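Local atomic coordinates of (R)-specific enoyl-CoA hydratase (Pseudomonas aeruginosa, PDB entry 5CPG), a protein that probably catalyses the reversible, (R)-specific hydration of trans-2-enoyl-CoA to (R)-3-hydroxyacyl-CoA, using a hotdog fold of the MaoC type. Residues A[112-118]-A[131-137]; A[5-11]-A[136-140]. One frame throughout, in Å; residues are numbered along the deposited sequence.

Contact 1: A[112-118]-A[131-137]; sequences NRVRMAT and GEAEIMA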
# COMPACT_ATOMS: atom_id res chain seq x y z
N ASN A 112 14.25 -9.58 18.05
CA ASN A 112 14.56 -8.30 17.41
C ASN A 112 13.33 -7.59 16.87
O ASN A 112 13.43 -6.74 15.99
CB ASN A 112 15.56 -8.50 16.27
CG ASN A 112 16.98 -8.49 16.74
OD1 ASN A 112 17.24 -8.28 17.92
ND2 ASN A 112 17.91 -8.71 15.82
N ARG A 113 12.18 -7.89 17.45
CA ARG A 113 10.93 -7.38 16.92
C ARG A 113 10.56 -6.08 17.56
O ARG A 113 10.92 -5.80 18.72
CB ARG A 113 9.83 -8.41 17.09
CG ARG A 113 9.97 -9.55 16.06
CD ARG A 113 9.15 -10.79 16.43
NE ARG A 113 7.75 -10.51 16.75
CZ ARG A 113 7.24 -10.55 17.99
NH1 ARG A 113 5.95 -10.31 18.21
NH2 ARG A 113 8.03 -10.83 19.03
N VAL A 114 9.86 -5.25 16.79
CA VAL A 114 9.46 -3.92 17.24
C VAL A 114 8.03 -3.66 16.83
O VAL A 114 7.63 -4.08 15.74
CB VAL A 114 10.40 -2.84 16.67
CG1 VAL A 114 9.94 -1.44 17.02
CG2 VAL A 114 11.83 -3.04 17.15
N ARG A 115 7.24 -3.08 17.73
CA ARG A 115 5.92 -2.57 17.40
C ARG A 115 6.04 -1.06 17.23
O ARG A 115 6.56 -0.37 18.10
CB ARG A 115 4.91 -2.95 18.51
CG ARG A 115 3.54 -2.38 18.32
CD ARG A 115 2.49 -2.99 19.26
NE ARG A 115 2.24 -4.38 18.89
CZ ARG A 115 2.61 -5.43 19.62
NH1 ARG A 115 2.35 -6.66 19.18
NH2 ARG A 115 3.23 -5.25 20.78
N MET A 116 5.61 -0.55 16.08
CA MET A 116 5.85 0.83 15.66
C MET A 116 4.51 1.46 15.44
O MET A 116 3.67 0.90 14.71
CB MET A 116 6.68 0.88 14.37
CG MET A 116 7.10 2.26 13.96
SD MET A 116 8.62 2.81 14.79
CE MET A 116 9.61 1.38 14.43
N ALA A 117 4.25 2.60 16.09
CA ALA A 117 3.03 3.32 15.76
C ALA A 117 3.24 3.99 14.40
O ALA A 117 4.35 4.44 14.12
CB ALA A 117 2.71 4.37 16.82
N THR A 118 2.22 4.01 13.54
CA THR A 118 2.38 4.56 12.19
C THR A 118 1.20 5.48 11.91
O THR A 118 0.12 5.03 11.58
CB THR A 118 2.46 3.43 11.12
OG1 THR A 118 1.25 2.65 11.16
CG2 THR A 118 3.63 2.49 11.40
N GLY A 131 -2.53 3.60 12.87
CA GLY A 131 -2.20 2.19 12.73
C GLY A 131 -0.92 1.81 13.42
O GLY A 131 -0.28 2.61 14.09
N GLU A 132 -0.55 0.54 13.29
CA GLU A 132 0.68 0.09 13.88
C GLU A 132 1.33 -0.99 13.00
O GLU A 132 0.64 -1.70 12.26
CB GLU A 132 0.42 -0.43 15.31
CG GLU A 132 -0.84 -1.31 15.47
CD GLU A 132 -2.21 -0.55 15.61
OE1 GLU A 132 -2.24 0.64 16.01
OE2 GLU A 132 -3.27 -1.17 15.32
N ALA A 133 2.66 -1.04 13.03
CA ALA A 133 3.43 -2.02 12.27
C ALA A 133 4.12 -3.00 13.21
O ALA A 133 4.51 -2.62 14.32
CB ALA A 133 4.47 -1.31 11.42
N GLU A 134 4.32 -4.23 12.76
CA GLU A 134 5.19 -5.16 13.47
C GLU A 134 6.34 -5.41 12.50
O GLU A 134 6.12 -5.71 11.31
CB GLU A 134 4.48 -6.47 13.85
CG GLU A 134 5.40 -7.45 14.65
CD GLU A 134 4.78 -8.87 14.84
OE1 GLU A 134 3.57 -9.08 14.55
OE2 GLU A 134 5.51 -9.79 15.28
N ILE A 135 7.56 -5.22 12.98
CA ILE A 135 8.75 -5.41 12.16
C ILE A 135 9.80 -6.21 12.92
O ILE A 135 9.76 -6.32 14.13
CB ILE A 135 9.35 -4.05 11.73
CG1 ILE A 135 9.74 -3.26 12.98
CG2 ILE A 135 8.32 -3.29 10.83
CD1 ILE A 135 10.41 -1.89 12.73
N MET A 136 10.77 -6.75 12.17
CA MET A 136 12.02 -7.20 12.76
C MET A 136 13.07 -6.16 12.43
O MET A 136 13.38 -5.91 11.26
CB MET A 136 12.41 -8.59 12.22
CG MET A 136 13.69 -9.12 12.87
SD MET A 136 13.96 -10.83 12.38
CE MET A 136 12.33 -11.45 12.67
N ALA A 137 13.61 -5.52 13.46
CA ALA A 137 14.56 -4.45 13.21
C ALA A 137 15.91 -5.06 12.87
O ALA A 137 16.15 -6.23 13.17
CB ALA A 137 14.67 -3.53 14.47

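Contact 2: A[5-11]-A[136-140]; sequences NIPYAEL and MAPEE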
# COMPACT_ATOMS: atom_id res chain seq x y z
N ASN A 5 20.92 2.94 8.98
CA ASN A 5 19.80 2.43 9.78
C ASN A 5 20.01 2.69 11.26
O ASN A 5 21.02 3.26 11.69
CB ASN A 5 19.57 0.94 9.53
CG ASN A 5 20.72 0.06 9.99
OD1 ASN A 5 21.73 0.52 10.52
ND2 ASN A 5 20.55 -1.24 9.79
N ILE A 6 18.99 2.35 12.01
CA ILE A 6 19.02 2.33 13.47
C ILE A 6 18.73 0.89 13.92
O ILE A 6 17.56 0.45 13.94
CB ILE A 6 18.00 3.30 14.07
CG1 ILE A 6 18.06 4.68 13.41
CG2 ILE A 6 18.14 3.39 15.61
CD1 ILE A 6 19.37 5.40 13.58
N PRO A 7 19.78 0.14 14.27
CA PRO A 7 19.63 -1.26 14.66
C PRO A 7 18.85 -1.42 15.95
O PRO A 7 18.69 -0.45 16.69
CB PRO A 7 21.08 -1.75 14.86
CG PRO A 7 21.93 -0.70 14.19
CD PRO A 7 21.19 0.58 14.34
N TYR A 8 18.39 -2.64 16.21
CA TYR A 8 17.56 -2.94 17.37
C TYR A 8 18.13 -2.42 18.70
O TYR A 8 17.41 -1.83 19.48
CB TYR A 8 17.36 -4.46 17.44
CG TYR A 8 16.44 -4.94 18.54
CD1 TYR A 8 15.06 -4.93 18.39
CD2 TYR A 8 16.97 -5.44 19.72
CE1 TYR A 8 14.21 -5.41 19.40
CE2 TYR A 8 16.14 -5.91 20.73
CZ TYR A 8 14.78 -5.89 20.57
OH TYR A 8 13.98 -6.37 21.58
N ALA A 9 19.43 -2.59 18.91
CA ALA A 9 20.04 -2.16 20.17
C ALA A 9 19.97 -0.65 20.37
O ALA A 9 19.86 -0.18 21.50
CB ALA A 9 21.47 -2.62 20.23
N GLU A 10 20.01 0.11 19.28
CA GLU A 10 19.96 1.56 19.38
C GLU A 10 18.54 2.10 19.45
O GLU A 10 18.31 3.20 19.93
CB GLU A 10 20.70 2.20 18.20
CG GLU A 10 22.10 1.66 18.03
CD GLU A 10 22.85 2.27 16.85
OE1 GLU A 10 22.46 3.36 16.37
OE2 GLU A 10 23.84 1.63 16.41
N LEU A 11 17.56 1.36 18.96
CA LEU A 11 16.18 1.82 19.07
C LEU A 11 15.75 1.97 20.52
O LEU A 11 16.15 1.15 21.34
CB LEU A 11 15.24 0.81 18.39
CG LEU A 11 15.36 0.79 16.87
CD1 LEU A 11 14.53 -0.38 16.35
CD2 LEU A 11 14.82 2.09 16.36
N MET A 136 10.77 -6.75 12.17
CA MET A 136 12.02 -7.20 12.76
C MET A 136 13.07 -6.16 12.43
O MET A 136 13.38 -5.91 11.26
CB MET A 136 12.41 -8.59 12.22
CG MET A 136 13.69 -9.12 12.87
SD MET A 136 13.96 -10.83 12.38
CE MET A 136 12.33 -11.45 12.67
N ALA A 137 13.61 -5.52 13.46
CA ALA A 137 14.56 -4.45 13.21
C ALA A 137 15.91 -5.06 12.87
O ALA A 137 16.15 -6.23 13.17
CB ALA A 137 14.67 -3.53 14.47
N PRO A 138 16.78 -4.27 12.24
CA PRO A 138 18.09 -4.78 11.80
C PRO A 138 18.94 -5.13 13.00
O PRO A 138 18.88 -4.41 13.99
CB PRO A 138 18.70 -3.60 11.03
CG PRO A 138 17.57 -2.69 10.72
CD PRO A 138 16.57 -2.87 11.82
N GLU A 139 19.69 -6.22 12.93
CA GLU A 139 20.61 -6.60 13.99
C GLU A 139 21.87 -5.73 13.97
O GLU A 139 22.35 -5.31 15.01
CB GLU A 139 21.00 -8.07 13.87
CG GLU A 139 22.03 -8.55 14.90
CD GLU A 139 21.48 -8.66 16.32
OE1 GLU A 139 20.81 -9.68 16.64
OE2 GLU A 139 21.73 -7.74 17.13
N GLU A 140 22.38 -5.42 12.78
CA GLU A 140 23.66 -4.72 12.67
C GLU A 140 23.53 -3.35 12.01
O GLU A 140 22.57 -3.08 11.27
CB GLU A 140 24.66 -5.56 11.88
CG GLU A 140 24.36 -5.64 10.39
CD GLU A 140 23.24 -6.63 10.05
OE1 GLU A 140 22.63 -7.22 10.97
OE2 GLU A 140 22.96 -6.81 8.84
O HOH W 1 21.02 -4.57 17.21

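Contact 1: A[112-118]-A[131-137]
Arg113 reaches across to Glu134 and grips one carboxylate oxygen side-on, NE lying 2.8 Å and NH1 3.0 Å from Glu134 OE2. The oxygen sits in the guanidinium plane, but the two flat groups are turned 73° apart. NE meets the anti lone pair of OE2, whereas NH1 comes in from above the carboxylate plane. Glu134 is extended, its CG anti to the backbone N (chi1 -178°), while Arg113 bends at chi3 to bring its edge round. NH2 is left for Pro110 O. On the buried face, Val114 CB packs at 3.8 Å against Ile135 CG1, and the methyl CE of Met116, on a chain bent twice, lies 3.8 Å from Ile135 CD1. Ala133, which also touches Ile71 of helix 62-73, has its CB 3.9 Å from Thr118 CG2.

Between the two sets of side chains runs an antiparallel pairing with Val114–Ile135 and Met116–Ala133 as its hydrogen-bonded pairs. Thr118 N to Gly131 O (2.9 Å) continues it toward the hairpin turn, and Ala137 N to Asn112 O (2.8 Å) extends it just past the strand end. Strands 113-121 and 127-136 form a beta hairpin in the hotdog sheet. Its helix-facing side is mostly apolar, the Thr118 hydroxyl being taken up by Gln85; on the other, Arg113 probably balances the charge of Glu134, as Glu107 does for Arg115 and Arg88 for Glu132.

Contact 2: A[5-11]-A[136-140]
Pro7 and Pro138 bring the two loops together with CA atoms 4.8 Å apart, and just beyond them Tyr8 N donates to Pro138 O (2.9 Å) almost straight in line with the carbonyl. Proline suits both places: neither needs an N-H here, and the rigid rings supply apolar surface. Pro7 CG rests 3.8 Å from Glu140 C. The Asn5 side chain runs alongside Pro138, antiparallel to it, its ND2 only 3.2 Å from Pro138 CB, and ends on Glu140 O at 3.1 Å. That bond lies in the carbonyl plane and close to the plane of the amide. The amide is fixed from both ends, OD1 accepting from Leu142 N and ND2 also donating to Pro78 O. Further down, Ala137 CB touches both Leu11 CD1, at 3.7 Å, and Tyr8 CB, and lies near the edge of the tyrosine ring; its short methyl lets the backbone come close. A water accepts from Ala9 N and donates to Glu139 O, 2.7 Å away, bridging the loops where they are more exposed.

Residues 5-11 thus lie against the chain as it leaves strand 127-136, with Tyr8 and Leu11 touching Val114 of strand 113-121. Lys108 of strand 98-109 makes a cation-pi contact with the Tyr8 ring, its NZ also bonding Tyr8 O and Leu11 O, and Pro76 touches Pro138.

How the contacts relate
Contact 1 is a pairing of regular strands within the main sheet, largely buried and with no exposed residue, whereas contact 2, farther from the chain's centre, joins two irregular loops beside the end of that sheet and includes the exposed Glu139 and Glu140. The first depends on repeated backbone bonds, with a buried apolar face and a charged one; the second has a single direct backbone bond, supplemented by an asparagine amide, prolines and water. They meet where the hairpin strand runs out: Ala137 takes part in both, Val114 CG2 lies 3.9 Å from Leu11 CD1, and Asn112 ND2 is probably bonded to Glu139 OE1. Contact 2 thus carries the apolar packing of Val114 outward onto the N-terminal loop.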